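Local coordinates for protein disulfide isomerase (Pseudomonas aeruginosa, PDB 4N30) that probably acts as a thiol-disulfide oxidoreductase of the DsbA subfamily, helping to introduce disulfide bonds into other proteins, at residues P67-Y72 against T181-L186; N59-L64 against V89-P94; R195-E200 against I212-K217; A44-Y49 against K119-A124. All blocks are in the same frame, centred on the assembly; numbering follows the deposited sequence. Where two conformers were deposited one is given.

Interaction 1: residues P67-Y72 against T181-L186; sequences PFCKVY and TATPTL
The Tyr72 ring meets Leu186 at its edge, where CD2 of the leucine lies near the ring plane, and it meets Pro184 obliquely, with Tyr72 CD2 3.8 Å from Pro184 CG. Chi1 of -173° turns Tyr72 CG away from its own backbone N and carries the ring toward strand 185-190, so that Tyr72 OH reaches Leu186 CD1 at 3.5 Å; the hydroxyl itself is hydrogen-bonded to the carbonyl of Ala203. Phe68 takes part mainly through its CB, 3.6 Å from Pro184 CD, while its ring leads off past the carbonyl of Thr183. The peptide bond between Thr183 and Pro184 is cis, and this cis-proline facing the start of helix 67-81 is a hallmark of the thioredoxin fold. Cys69 is probably the second cysteine of a thioredoxin-type CxxC motif that begins with Cys66. Cys69 SG, beside its own backbone N at chi1 -68°, lies against the Thr183-Pro184 junction, 3.5 Å from Thr183 CB and 3.7 Å from Pro184 N. Pro184 CD touches both Phe68 CB and Cys69 SG, the latter at 3.9 Å, and no hydrogen bond joins the two segments.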
loop_
_atom_site.group_PDB
_atom_site.type_symbol
_atom_site.label_atom_id
_atom_site.label_comp_id
_atom_site.label_asym_id
_atom_site.label_seq_id
_atom_site.Cartn_x
_atom_site.Cartn_y
_atom_site.Cartn_z
ATOM N N PRO A 67 -5.272 -0.718 12.368
ATOM C CA PRO A 67 -4.267 -0.232 13.342
ATOM C C PRO A 67 -2.934 -0.904 13.155
ATOM O O PRO A 67 -1.918 -0.305 13.582
ATOM C CB PRO A 67 -4.943 -0.605 14.712
ATOM C CG PRO A 67 -5.807 -1.765 14.394
ATOM C CD PRO A 67 -6.368 -1.491 12.990
ATOM N N PHE A 68 -2.938 -2.107 12.651
ATOM C CA PHE A 68 -1.646 -2.771 12.345
ATOM C C PHE A 68 -0.922 -2.090 11.199
ATOM O O PHE A 68 0.278 -1.821 11.252
ATOM C CB PHE A 68 -1.916 -4.273 12.054
ATOM C CG PHE A 68 -2.547 -5.037 13.185
ATOM C CD1 PHE A 68 -1.789 -5.383 14.340
ATOM C CD2 PHE A 68 -3.874 -5.486 13.049
ATOM C CE1 PHE A 68 -2.434 -6.143 15.374
ATOM C CE2 PHE A 68 -4.467 -6.284 14.041
ATOM C CZ PHE A 68 -3.766 -6.605 15.180
ATOM N N CYS A 69 -1.693 -1.811 10.172
ATOM C CA CYS A 69 -1.095 -1.089 9.036
ATOM C C CYS A 69 -0.602 0.292 9.448
ATOM O O CYS A 69 0.435 0.726 8.912
ATOM C CB CYS A 69 -2.121 -0.983 7.928
ATOM S SG CYS A 69 -2.550 -2.550 7.152
ATOM N N LYS A 70 -1.338 0.971 10.343
ATOM C CA LYS A 70 -0.867 2.238 10.754
ATOM C C LYS A 70 0.523 2.220 11.444
ATOM O O LYS A 70 1.379 3.028 11.140
ATOM C CB LYS A 70 -1.949 2.885 11.696
ATOM C CG LYS A 70 -1.479 4.235 12.271
ATOM C CD LYS A 70 -2.571 4.932 13.060
ATOM C CE LYS A 70 -2.059 6.238 13.544
ATOM N NZ LYS A 70 -3.051 7.191 14.165
ATOM N N VAL A 71 0.748 1.265 12.322
ATOM C CA VAL A 71 2.081 1.273 12.959
ATOM C C VAL A 71 3.134 0.611 12.050
ATOM O O VAL A 71 4.304 0.899 12.108
ATOM C CB VAL A 71 2.027 0.640 14.362
ATOM C CG1 VAL A 71 1.536 -0.794 14.267
ATOM C CG2 VAL A 71 3.370 0.686 15.079
ATOM N N TYR A 72 2.716 -0.319 11.208
ATOM C CA TYR A 72 3.710 -1.080 10.449
ATOM C C TYR A 72 4.178 -0.349 9.241
ATOM O O TYR A 72 5.397 -0.472 8.885
ATOM C CB TYR A 72 3.044 -2.431 9.978
ATOM C CG TYR A 72 3.995 -3.360 9.338
ATOM C CD1 TYR A 72 5.099 -3.903 10.083
ATOM C CD2 TYR A 72 3.820 -3.763 8.048
ATOM C CE1 TYR A 72 5.990 -4.774 9.472
ATOM C CE2 TYR A 72 4.693 -4.702 7.466
ATOM C CZ TYR A 72 5.761 -5.188 8.215
ATOM O OH TYR A 72 6.614 -6.077 7.533
ATOM N N THR A 181 -6.847 -12.419 3.653
ATOM C CA THR A 181 -8.042 -11.990 4.371
ATOM C C THR A 181 -7.773 -10.882 5.358
ATOM O O THR A 181 -8.748 -10.365 5.925
ATOM C CB THR A 181 -8.682 -13.184 5.129
ATOM O OG1 THR A 181 -7.971 -13.445 6.311
ATOM C CG2 THR A 181 -8.825 -14.463 4.313
ATOM N N ALA A 182 -6.509 -10.600 5.730
ATOM C CA ALA A 182 -6.210 -9.682 6.846
ATOM C C ALA A 182 -5.087 -8.763 6.421
ATOM O O ALA A 182 -4.384 -9.051 5.472
ATOM C CB ALA A 182 -5.874 -10.429 8.148
ATOM N N THR A 183 -4.935 -7.649 7.149
ATOM C CA THR A 183 -3.916 -6.655 6.833
ATOM C C THR A 183 -3.054 -6.330 7.988
ATOM O O THR A 183 -3.502 -6.413 9.175
ATOM C CB THR A 183 -4.531 -5.325 6.330
ATOM O OG1 THR A 183 -5.489 -4.872 7.283
ATOM C CG2 THR A 183 -5.287 -5.526 4.982
ATOM N N PRO A 184 -1.789 -6.074 7.816
ATOM C CA PRO A 184 -1.075 -6.144 6.516
ATOM C C PRO A 184 -0.745 -7.565 6.151
ATOM O O PRO A 184 -0.488 -8.458 7.040
ATOM C CB PRO A 184 0.238 -5.370 6.817
ATOM C CG PRO A 184 0.485 -5.658 8.311
ATOM C CD PRO A 184 -0.881 -5.628 8.917
ATOM N N THR A 185 -0.778 -7.870 4.886
ATOM C CA THR A 185 -0.221 -9.163 4.379
ATOM C C THR A 185 0.750 -8.761 3.286
ATOM O O THR A 185 0.486 -7.832 2.495
ATOM C CB THR A 185 -1.301 -10.039 3.786
ATOM O OG1 THR A 185 -2.125 -10.506 4.858
ATOM C CG2 THR A 185 -0.707 -11.300 3.093
ATOM N N LEU A 186 1.920 -9.374 3.291
ATOM C CA LEU A 186 2.969 -9.110 2.273
ATOM C C LEU A 186 3.027 -10.178 1.227
ATOM O O LEU A 186 2.958 -11.335 1.604
ATOM C CB LEU A 186 4.326 -8.952 2.954
ATOM C CG LEU A 186 4.347 -8.034 4.154
ATOM C CD1 LEU A 186 5.825 -7.920 4.656
ATOM C CD2 LEU A 186 3.788 -6.637 3.823
#

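Interaction 2: residues N59-L64 against V89-P94; sequences NEYADL and VWRHLP
Strands 59-62 and 89-92 run parallel, their axes 4.6 Å apart and inclined at 34°, joined by a ladder of Glu60 N to Val89 O, Arg91 N to Glu60 O, Ala62 N to Arg91 O and Leu93 N to Ala62 O. With helix 67-81 they form the beta-alpha-beta unit of the thioredoxin fold. On one face of the sheet Arg91 CB sits over the Tyr61 ring, 3.6 Å from its centroid, in a CH-pi contact. The arginine then bends at chi2 (-56°) and chi3 (-72°), which brings its guanidinium beneath Tyr61 OH and sends NH1 to Asn59 OD1 at 3.0 Å. That oxygen lies in the guanidinium plane, whereas NH1 stands above the amide plane. On the other face Ala62 CB rests over the six-membered ring of Trp90, 3.4 Å from CH2, and Leu64 CG comes obliquely to Trp90 CZ2. A water donates to Ala62 O at 3.0 Å and also bonds His92 ND1, giving this carbonyl a second partner beside Leu93 N. Glu60 OE2 bonds Thr73, while buried OE1 has no polar partner. Asn59 OD1 and the NE salt bridge to Asp171 thus fix the Arg91 guanidinium from two sides, the aspartate probably offsetting its charge.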
loop_
_atom_site.group_PDB
_atom_site.type_symbol
_atom_site.label_atom_id
_atom_site.label_comp_id
_atom_site.label_asym_id
_atom_site.label_seq_id
_atom_site.Cartn_x
_atom_site.Cartn_y
_atom_site.Cartn_z
ATOM N N ASN A 59 5.009 -6.250 -1.785
ATOM C CA ASN A 59 3.632 -5.808 -1.978
ATOM C C ASN A 59 2.905 -5.834 -0.667
ATOM O O ASN A 59 2.800 -6.922 -0.067
ATOM C CB ASN A 59 2.901 -6.726 -2.982
ATOM C CG ASN A 59 3.482 -6.606 -4.350
ATOM O OD1 ASN A 59 3.114 -5.708 -5.109
ATOM N ND2 ASN A 59 4.429 -7.495 -4.672
ATOM N N GLU A 60 2.550 -4.667 -0.153
ATOM C CA GLU A 60 1.937 -4.580 1.187
ATOM C C GLU A 60 0.438 -4.384 1.005
ATOM O O GLU A 60 0.000 -3.301 0.587
ATOM C CB GLU A 60 2.548 -3.379 1.989
ATOM C CG GLU A 60 1.864 -3.179 3.337
ATOM C CD GLU A 60 2.157 -1.868 4.016
ATOM O OE1 GLU A 60 2.806 -1.025 3.507
ATOM O OE2 GLU A 60 1.556 -1.719 5.130
ATOM N N TYR A 61 -0.336 -5.420 1.201
ATOM C CA TYR A 61 -1.784 -5.337 1.162
ATOM C C TYR A 61 -2.251 -4.713 2.446
ATOM O O TYR A 61 -2.037 -5.255 3.556
ATOM C CB TYR A 61 -2.424 -6.730 0.983
ATOM C CG TYR A 61 -2.221 -7.239 -0.423
ATOM C CD1 TYR A 61 -3.219 -7.076 -1.378
ATOM C CD2 TYR A 61 -1.023 -7.886 -0.804
ATOM C CE1 TYR A 61 -3.044 -7.475 -2.707
ATOM C CE2 TYR A 61 -0.833 -8.306 -2.145
ATOM C CZ TYR A 61 -1.882 -8.120 -3.016
ATOM O OH TYR A 61 -1.705 -8.477 -4.362
ATOM N N ALA A 62 -2.909 -3.569 2.351
ATOM C CA ALA A 62 -3.129 -2.715 3.515
ATOM C C ALA A 62 -4.400 -1.899 3.441
ATOM O O ALA A 62 -5.017 -1.720 2.372
ATOM C CB ALA A 62 -1.936 -1.789 3.711
ATOM N N ASP A 63 -4.821 -1.472 4.629
ATOM C CA ASP A 63 -6.152 -0.826 4.862
ATOM C C ASP A 63 -5.867 0.389 5.765
ATOM O O ASP A 63 -5.159 0.277 6.783
ATOM C CB ASP A 63 -6.983 -1.920 5.598
ATOM C CG ASP A 63 -8.254 -1.411 6.259
ATOM O OD1 ASP A 63 -8.506 -0.234 6.409
ATOM O OD2 ASP A 63 -9.060 -2.350 6.640
ATOM N N LEU A 64 -6.336 1.566 5.315
ATOM C CA LEU A 64 -5.991 2.824 5.968
ATOM C C LEU A 64 -6.758 2.991 7.306
ATOM O O LEU A 64 -6.371 3.929 8.039
ATOM C CB LEU A 64 -6.300 3.957 4.982
ATOM C CG LEU A 64 -5.184 4.046 3.923
ATOM C CD1 LEU A 64 -5.702 4.759 2.652
ATOM C CD2 LEU A 64 -3.914 4.744 4.447
ATOM N N VAL A 89 5.432 -1.699 -2.685
ATOM C CA VAL A 89 4.258 -1.268 -3.416
ATOM C C VAL A 89 3.042 -1.411 -2.591
ATOM O O VAL A 89 2.811 -2.523 -1.996
ATOM C CB VAL A 89 4.115 -2.048 -4.763
ATOM C CG1 VAL A 89 2.815 -1.666 -5.435
ATOM C CG2 VAL A 89 5.336 -1.748 -5.666
ATOM N N TRP A 90 2.280 -0.334 -2.365
ATOM C CA TRP A 90 1.061 -0.424 -1.581
ATOM C C TRP A 90 0.018 -1.135 -2.422
ATOM O O TRP A 90 -0.224 -0.652 -3.568
ATOM C CB TRP A 90 0.570 0.983 -1.257
ATOM C CG TRP A 90 -0.760 1.060 -0.513
ATOM C CD1 TRP A 90 -2.033 1.007 -1.038
ATOM C CD2 TRP A 90 -0.948 1.189 0.920
ATOM N NE1 TRP A 90 -2.951 1.154 -0.069
ATOM C CE2 TRP A 90 -2.353 1.285 1.136
ATOM C CE3 TRP A 90 -0.048 1.332 1.991
ATOM C CZ2 TRP A 90 -2.892 1.467 2.408
ATOM C CZ3 TRP A 90 -0.598 1.552 3.251
ATOM C CH2 TRP A 90 -2.003 1.612 3.429
ATOM N N ARG A 91 -0.664 -2.125 -1.900
ATOM C CA ARG A 91 -1.796 -2.747 -2.567
ATOM C C ARG A 91 -2.999 -2.583 -1.686
ATOM O O ARG A 91 -2.976 -2.782 -0.476
ATOM C CB ARG A 91 -1.498 -4.249 -2.787
ATOM C CG ARG A 91 -0.195 -4.559 -3.546
ATOM C CD ARG A 91 -0.082 -3.905 -4.896
ATOM N NE ARG A 91 -0.993 -4.611 -5.699
ATOM C CZ ARG A 91 -0.749 -5.769 -6.337
ATOM N NH1 ARG A 91 0.418 -6.401 -6.248
ATOM N NH2 ARG A 91 -1.741 -6.326 -7.030
ATOM N N HIS A 92 -4.164 -2.293 -2.255
ATOM C CA HIS A 92 -5.365 -2.026 -1.465
ATOM C C HIS A 92 -6.027 -3.248 -1.006
ATOM O O HIS A 92 -6.472 -4.088 -1.843
ATOM C CB HIS A 92 -6.335 -1.155 -2.279
ATOM C CG HIS A 92 -5.804 0.162 -2.577
ATOM N ND1 HIS A 92 -5.707 1.154 -1.648
ATOM C CD2 HIS A 92 -5.367 0.697 -3.796
ATOM C CE1 HIS A 92 -5.195 2.241 -2.253
ATOM N NE2 HIS A 92 -4.950 1.959 -3.551
ATOM N N LEU A 93 -6.308 -3.317 0.311
ATOM C CA LEU A 93 -7.234 -4.268 0.823
ATOM C C LEU A 93 -7.941 -3.627 2.009
ATOM O O LEU A 93 -7.833 -4.071 3.129
ATOM C CB LEU A 93 -6.528 -5.559 1.198
ATOM C CG LEU A 93 -7.413 -6.716 1.684
ATOM C CD1 LEU A 93 -8.371 -7.094 0.560
ATOM C CD2 LEU A 93 -6.572 -7.923 2.091
ATOM N N PRO A 94 -8.896 -2.721 1.699
ATOM C CA PRO A 94 -9.749 -2.204 2.754
ATOM C C PRO A 94 -10.632 -3.332 3.249
ATOM O O PRO A 94 -11.336 -3.961 2.457
ATOM C CB PRO A 94 -10.584 -1.107 2.033
ATOM C CG PRO A 94 -10.476 -1.492 0.573
ATOM C CD PRO A 94 -9.131 -2.103 0.376
HETATM O O HOH W 1 -6.373 0.569 1.070
#

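Interaction 3: residues R195-E200 against I212-K217; sequences RSVKLE and IDWLAK
Leu215 O accepts a weak hydrogen bond of 2.9 Å from Arg195 NH1, the N-H...O angle being only 127°. Here the C-terminal helix 205-216 of the thioredoxin fold packs on edge strand 196-200, its residues 212-216 running nearly antiparallel to the strand at 156°. The Arg195 chain, extended from CG to NE, carries the guanidinium across to the last turn of the helix, its CG passing Leu215 CD2 at 3.7 Å. The guanidinium lies over one face of the Trp214 indole in a cation-pi contact: Arg195 CZ is 4.2 Å from the centroid of the six-membered ring, although the two planes are inclined at 40°. Arg195 thus spans both a ring and a helix carbonyl, and its positive charge would probably suit the partial negative charge at the C-terminal end of the helix. Next along the strand, Val197 points toward the helix, with CB 3.7 Å from Trp214 CZ3 and CG1 3.9 Å from Leu215 CG. Leu215 also reaches inward to Trp56 of strand 56-62, while Val197 touches Ala211 one turn earlier. A water bridges the polar side, accepting from Arg195 NH2 at 3.0 Å and donating to Trp214 O at 2.9 Å.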
loop_
_atom_site.group_PDB
_atom_site.type_symbol
_atom_site.label_atom_id
_atom_site.label_comp_id
_atom_site.label_asym_id
_atom_site.label_seq_id
_atom_site.Cartn_x
_atom_site.Cartn_y
_atom_site.Cartn_z
ATOM N N ARG A 195 9.482 -15.471 -8.746
ATOM C CA ARG A 195 8.978 -16.223 -7.628
ATOM C C ARG A 195 8.471 -15.208 -6.562
ATOM O O ARG A 195 9.026 -14.097 -6.391
ATOM C CB ARG A 195 10.182 -17.001 -7.085
ATOM C CG ARG A 195 9.877 -18.063 -6.059
ATOM C CD ARG A 195 11.113 -18.791 -5.623
ATOM N NE ARG A 195 10.782 -19.917 -4.809
ATOM C CZ ARG A 195 11.734 -20.604 -4.230
ATOM N NH1 ARG A 195 13.044 -20.332 -4.408
ATOM N NH2 ARG A 195 11.348 -21.717 -3.560
ATOM N N SER A 196 7.482 -15.662 -5.795
ATOM C CA SER A 196 6.965 -14.820 -4.683
ATOM C C SER A 196 6.629 -15.649 -3.484
ATOM O O SER A 196 6.553 -16.864 -3.550
ATOM C CB SER A 196 5.751 -14.052 -5.120
ATOM O OG SER A 196 4.643 -14.903 -5.379
ATOM N N VAL A 197 6.532 -14.971 -2.345
ATOM C CA VAL A 197 6.156 -15.622 -1.112
ATOM C C VAL A 197 5.240 -14.692 -0.326
ATOM O O VAL A 197 5.450 -13.472 -0.259
ATOM C CB VAL A 197 7.404 -16.014 -0.319
ATOM C CG1 VAL A 197 8.278 -14.834 0.133
ATOM C CG2 VAL A 197 7.067 -16.771 0.954
ATOM N N LYS A 198 4.254 -15.256 0.349
ATOM C CA LYS A 198 3.275 -14.476 1.124
ATOM C C LYS A 198 3.616 -14.594 2.597
ATOM O O LYS A 198 3.936 -15.715 3.161
ATOM C CB LYS A 198 1.910 -15.041 0.808
ATOM C CG LYS A 198 0.856 -14.236 1.536
ATOM C CD LYS A 198 -0.506 -14.899 1.656
ATOM C CE LYS A 198 -1.078 -15.433 0.380
ATOM N NZ LYS A 198 -2.074 -16.589 0.594
ATOM N N LEU A 199 3.468 -13.534 3.349
ATOM C CA LEU A 199 3.675 -13.515 4.794
ATOM C C LEU A 199 2.499 -12.745 5.348
ATOM O O LEU A 199 2.246 -11.603 4.993
ATOM C CB LEU A 199 4.931 -12.764 5.203
ATOM C CG LEU A 199 6.268 -13.083 4.482
ATOM C CD1 LEU A 199 7.314 -12.024 4.758
ATOM C CD2 LEU A 199 6.713 -14.407 5.067
ATOM N N GLU A 200 1.783 -13.321 6.293
ATOM C CA GLU A 200 0.666 -12.629 6.956
ATOM C C GLU A 200 1.159 -11.959 8.157
ATOM O O GLU A 200 1.685 -12.715 8.999
ATOM C CB GLU A 200 -0.504 -13.600 7.244
ATOM C CG GLU A 200 -1.674 -12.797 7.994
ATOM C CD GLU A 200 -3.039 -13.486 7.908
ATOM O OE1 GLU A 200 -3.317 -14.191 6.889
ATOM O OE2 GLU A 200 -3.686 -13.378 8.993
ATOM N N ILE A 212 13.256 -13.463 1.982
ATOM C CA ILE A 212 14.030 -13.205 0.731
ATOM C C ILE A 212 15.044 -14.369 0.539
ATOM O O ILE A 212 15.293 -14.817 -0.575
ATOM C CB ILE A 212 14.675 -11.804 0.803
ATOM C CG1 ILE A 212 13.540 -10.768 0.650
ATOM C CG2 ILE A 212 15.706 -11.640 -0.338
ATOM C CD1 ILE A 212 14.033 -9.373 0.985
ATOM N N ASP A 213 15.635 -14.868 1.633
ATOM C CA ASP A 213 16.522 -16.011 1.582
ATOM C C ASP A 213 15.776 -17.221 1.025
ATOM O O ASP A 213 16.323 -17.986 0.224
ATOM C CB ASP A 213 17.081 -16.238 2.972
ATOM C CG ASP A 213 17.954 -17.413 3.075
ATOM O OD1 ASP A 213 19.166 -17.278 2.975
ATOM O OD2 ASP A 213 17.443 -18.526 3.393
ATOM N N TRP A 214 14.523 -17.411 1.465
ATOM C CA TRP A 214 13.744 -18.512 0.882
ATOM C C TRP A 214 13.517 -18.359 -0.632
ATOM O O TRP A 214 13.627 -19.334 -1.391
ATOM C CB TRP A 214 12.414 -18.582 1.641
ATOM C CG TRP A 214 11.506 -19.703 1.180
ATOM C CD1 TRP A 214 11.391 -20.965 1.799
ATOM C CD2 TRP A 214 10.510 -19.668 0.151
ATOM N NE1 TRP A 214 10.406 -21.716 1.157
ATOM C CE2 TRP A 214 9.882 -20.974 0.128
ATOM C CE3 TRP A 214 10.137 -18.706 -0.793
ATOM C CZ2 TRP A 214 8.827 -21.299 -0.727
ATOM C CZ3 TRP A 214 9.061 -19.049 -1.706
ATOM C CH2 TRP A 214 8.441 -20.306 -1.651
ATOM N N LEU A 215 13.317 -17.116 -1.076
ATOM C CA LEU A 215 13.160 -16.880 -2.511
ATOM C C LEU A 215 14.468 -17.159 -3.279
ATOM O O LEU A 215 14.401 -17.713 -4.402
ATOM C CB LEU A 215 12.722 -15.444 -2.742
ATOM C CG LEU A 215 11.302 -15.064 -2.336
ATOM C CD1 LEU A 215 11.172 -13.533 -2.447
ATOM C CD2 LEU A 215 10.279 -15.743 -3.229
ATOM N N ALA A 216 15.600 -16.738 -2.728
ATOM C CA ALA A 216 16.722 -16.433 -3.576
ATOM C C ALA A 216 18.098 -16.587 -2.906
ATOM O O ALA A 216 19.090 -16.092 -3.538
ATOM C CB ALA A 216 16.585 -14.929 -4.019
ATOM N N LYS A 217 18.258 -17.452 -1.939
ATOM C CA LYS A 217 19.593 -17.509 -1.192
ATOM C C LYS A 217 20.696 -17.890 -2.193
ATOM O O LYS A 217 21.865 -17.538 -1.980
ATOM C CB LYS A 217 19.516 -18.508 -0.049
ATOM C CG LYS A 217 19.325 -19.940 -0.492
ATOM C CD LYS A 217 19.157 -20.886 0.690
ATOM C CE LYS A 217 17.853 -20.903 1.347
ATOM N NZ LYS A 217 16.654 -21.128 0.521
HETATM O O HOH W 2 13.002 -22.105 -1.124
#

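Interaction 4: residues A44-Y49 against K119-A124; sequences ANHSLY and KAFWSA
Trp122, Phe121 and His46 bury the most surface where helix 99-131 meets the turn before strand 48-49. The Trp122 indole lies between two groups: Tyr49 CB covers one face, 3.6 Å from Trp122 CE2, and Phe121 CD2 of its own helix covers the opposite one. The edge of the Tyr49 ring faces the five-membered ring of Trp122, planes at 64° and centroids 5.5 Å apart. At the indole rim, Trp122 NE1 gives Leu48 O a weak, bent hydrogen bond of 3.2 Å, and Ser47 O comes to the edge, 3.3 Å from Trp122 CZ2. A chi1 of 174° swings Phe121 toward the type I turn Asn45-Leu48, to which it presents a face. Ser47 CA stands over that face, 4.0 Å from the ring centroid in a CH-pi contact, and His46 O approaches Phe121 CB to 3.2 Å. The His46 ring directs its edge at the same phenyl in an offset edge-to-face pair, the planes 66° apart. The two aromatic side chains thus pack on the turn's backbone, with one weak hydrogen bond as the polar link. Tyr49 OH is hydrogen-bonded to Asp81 and its ring makes a cation-pi contact with Lys77, both of helix 67-81. Phe121 also meets Trp90 edge-to-face, while backbone bonds from Ser47 to Trp90 and Tyr49 to Leu88 attach strand 48-49 to strand 86-92, with helix 99-131 packed against both strands through Phe121 and Trp122.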
loop_
_atom_site.group_PDB
_atom_site.type_symbol
_atom_site.label_atom_id
_atom_site.label_comp_id
_atom_site.label_asym_id
_atom_site.label_seq_id
_atom_site.Cartn_x
_atom_site.Cartn_y
_atom_site.Cartn_z
ATOM N N ALA A 44 4.492 0.109 -11.470
ATOM C CA ALA A 44 4.044 0.986 -10.399
ATOM C C ALA A 44 4.836 2.310 -10.474
ATOM O O ALA A 44 6.040 2.362 -10.767
ATOM C CB ALA A 44 4.244 0.318 -9.033
ATOM N N ASN A 45 4.109 3.352 -10.167
ATOM C CA ASN A 45 4.727 4.651 -10.072
ATOM C C ASN A 45 4.260 5.297 -8.767
ATOM O O ASN A 45 4.979 5.287 -7.773
ATOM C CB ASN A 45 4.474 5.472 -11.322
ATOM C CG ASN A 45 5.082 6.835 -11.246
ATOM O OD1 ASN A 45 5.520 7.292 -10.210
ATOM N ND2 ASN A 45 5.182 7.501 -12.397
ATOM N N HIS A 46 3.032 5.833 -8.743
ATOM C CA HIS A 46 2.609 6.563 -7.573
ATOM C C HIS A 46 2.488 5.639 -6.333
ATOM O O HIS A 46 2.679 6.150 -5.262
ATOM C CB HIS A 46 1.276 7.302 -7.766
ATOM C CG HIS A 46 0.125 6.455 -8.162
ATOM N ND1 HIS A 46 -0.832 5.977 -7.291
ATOM C CD2 HIS A 46 -0.267 5.992 -9.443
ATOM C CE1 HIS A 46 -1.785 5.282 -8.002
ATOM N NE2 HIS A 46 -1.432 5.294 -9.320
ATOM N N SER A 47 2.221 4.348 -6.554
ATOM C CA SER A 47 2.108 3.423 -5.420
ATOM C C SER A 47 3.422 2.784 -5.005
ATOM O O SER A 47 3.397 1.904 -4.095
ATOM C CB SER A 47 1.034 2.363 -5.776
ATOM O OG SER A 47 1.451 1.619 -6.909
ATOM N N LEU A 48 4.531 3.164 -5.607
ATOM C CA LEU A 48 5.894 2.592 -5.421
ATOM C C LEU A 48 6.672 3.459 -4.466
ATOM O O LEU A 48 6.690 4.689 -4.635
ATOM C CB LEU A 48 6.707 2.679 -6.738
ATOM C CG LEU A 48 8.213 2.324 -6.628
ATOM C CD1 LEU A 48 8.445 0.878 -6.221
ATOM C CD2 LEU A 48 8.890 2.616 -7.949
ATOM N N TYR A 49 7.336 2.861 -3.454
ATOM C CA TYR A 49 8.258 3.558 -2.576
ATOM C C TYR A 49 9.566 2.841 -2.697
ATOM O O TYR A 49 9.661 1.615 -2.550
ATOM C CB TYR A 49 7.725 3.498 -1.140
ATOM C CG TYR A 49 8.577 4.252 -0.182
ATOM C CD1 TYR A 49 8.510 5.661 -0.092
ATOM C CD2 TYR A 49 9.524 3.580 0.594
ATOM C CE1 TYR A 49 9.401 6.329 0.775
ATOM C CE2 TYR A 49 10.440 4.236 1.457
ATOM C CZ TYR A 49 10.305 5.621 1.502
ATOM O OH TYR A 49 11.143 6.340 2.316
ATOM N N LYS A 119 5.035 11.011 -4.378
ATOM C CA LYS A 119 5.253 11.809 -3.236
ATOM C C LYS A 119 3.890 12.164 -2.588
ATOM O O LYS A 119 3.689 12.015 -1.377
ATOM C CB LYS A 119 6.022 13.122 -3.603
ATOM C CG LYS A 119 6.177 14.135 -2.447
ATOM C CD LYS A 119 7.228 13.677 -1.446
ATOM C CE LYS A 119 7.239 14.485 -0.143
ATOM N NZ LYS A 119 8.090 15.702 -0.284
ATOM N N ALA A 120 2.911 12.533 -3.418
ATOM C CA ALA A 120 1.576 12.839 -2.899
ATOM C C ALA A 120 0.862 11.589 -2.355
ATOM O O ALA A 120 0.157 11.708 -1.347
ATOM C CB ALA A 120 0.690 13.543 -3.963
ATOM N N PHE A 121 1.021 10.491 -3.051
ATOM C CA PHE A 121 0.391 9.267 -2.642
ATOM C C PHE A 121 0.864 8.852 -1.241
ATOM O O PHE A 121 0.025 8.644 -0.332
ATOM C CB PHE A 121 0.703 8.152 -3.658
ATOM C CG PHE A 121 0.214 6.793 -3.258
ATOM C CD1 PHE A 121 -1.025 6.403 -3.711
ATOM C CD2 PHE A 121 0.951 5.897 -2.498
ATOM C CE1 PHE A 121 -1.541 5.136 -3.432
ATOM C CE2 PHE A 121 0.436 4.620 -2.229
ATOM C CZ PHE A 121 -0.824 4.272 -2.667
ATOM N N TRP A 122 2.156 8.821 -1.015
ATOM C CA TRP A 122 2.652 8.395 0.284
ATOM C C TRP A 122 2.464 9.435 1.361
ATOM O O TRP A 122 2.197 9.053 2.490
ATOM C CB TRP A 122 4.132 7.952 0.153
ATOM C CG TRP A 122 4.253 6.692 -0.612
ATOM C CD1 TRP A 122 4.608 6.552 -1.952
ATOM C CD2 TRP A 122 4.020 5.364 -0.138
ATOM N NE1 TRP A 122 4.566 5.233 -2.344
ATOM C CE2 TRP A 122 4.246 4.457 -1.252
ATOM C CE3 TRP A 122 3.636 4.795 1.129
ATOM C CZ2 TRP A 122 4.055 3.098 -1.123
ATOM C CZ3 TRP A 122 3.498 3.411 1.244
ATOM C CH2 TRP A 122 3.697 2.575 0.101
ATOM N N SER A 123 2.458 10.705 0.991
ATOM C CA SER A 123 2.100 11.729 1.944
ATOM C C SER A 123 0.643 11.629 2.342
ATOM O O SER A 123 0.321 11.843 3.523
ATOM C CB SER A 123 2.425 13.142 1.426
ATOM O OG SER A 123 3.814 13.304 1.368
ATOM N N ALA A 124 -0.228 11.243 1.427
ATOM C CA ALA A 124 -1.687 11.144 1.721
ATOM C C ALA A 124 -1.861 9.931 2.625
ATOM O O ALA A 124 -2.762 9.918 3.502
ATOM C CB ALA A 124 -2.524 11.043 0.477
#

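All four contacts reach one mixed sheet, ordered 48-49, 86-92, 56-62, 185-190, 196-200, and run across it from interaction 4 through 2 and 1 to 3. Neighbours touch: Ser47 joins Trp90, Tyr61 joins Thr185, and Leu186 joins Leu199 through backbone bonds. Centres of interactions 1 and 2 are about 8 Å apart, those of 2 and 4 about 12 Å, and those of 3 and 4 about 24 Å. Along the chain, interaction 2 is nested within the loop closed by 4, the segments of 1 alternate with those of 2 and 4, and 3 follows. The central strands set the probable CxxC helix against the cis-proline, while interactions 3 and 4 pack helices at the outermost strands.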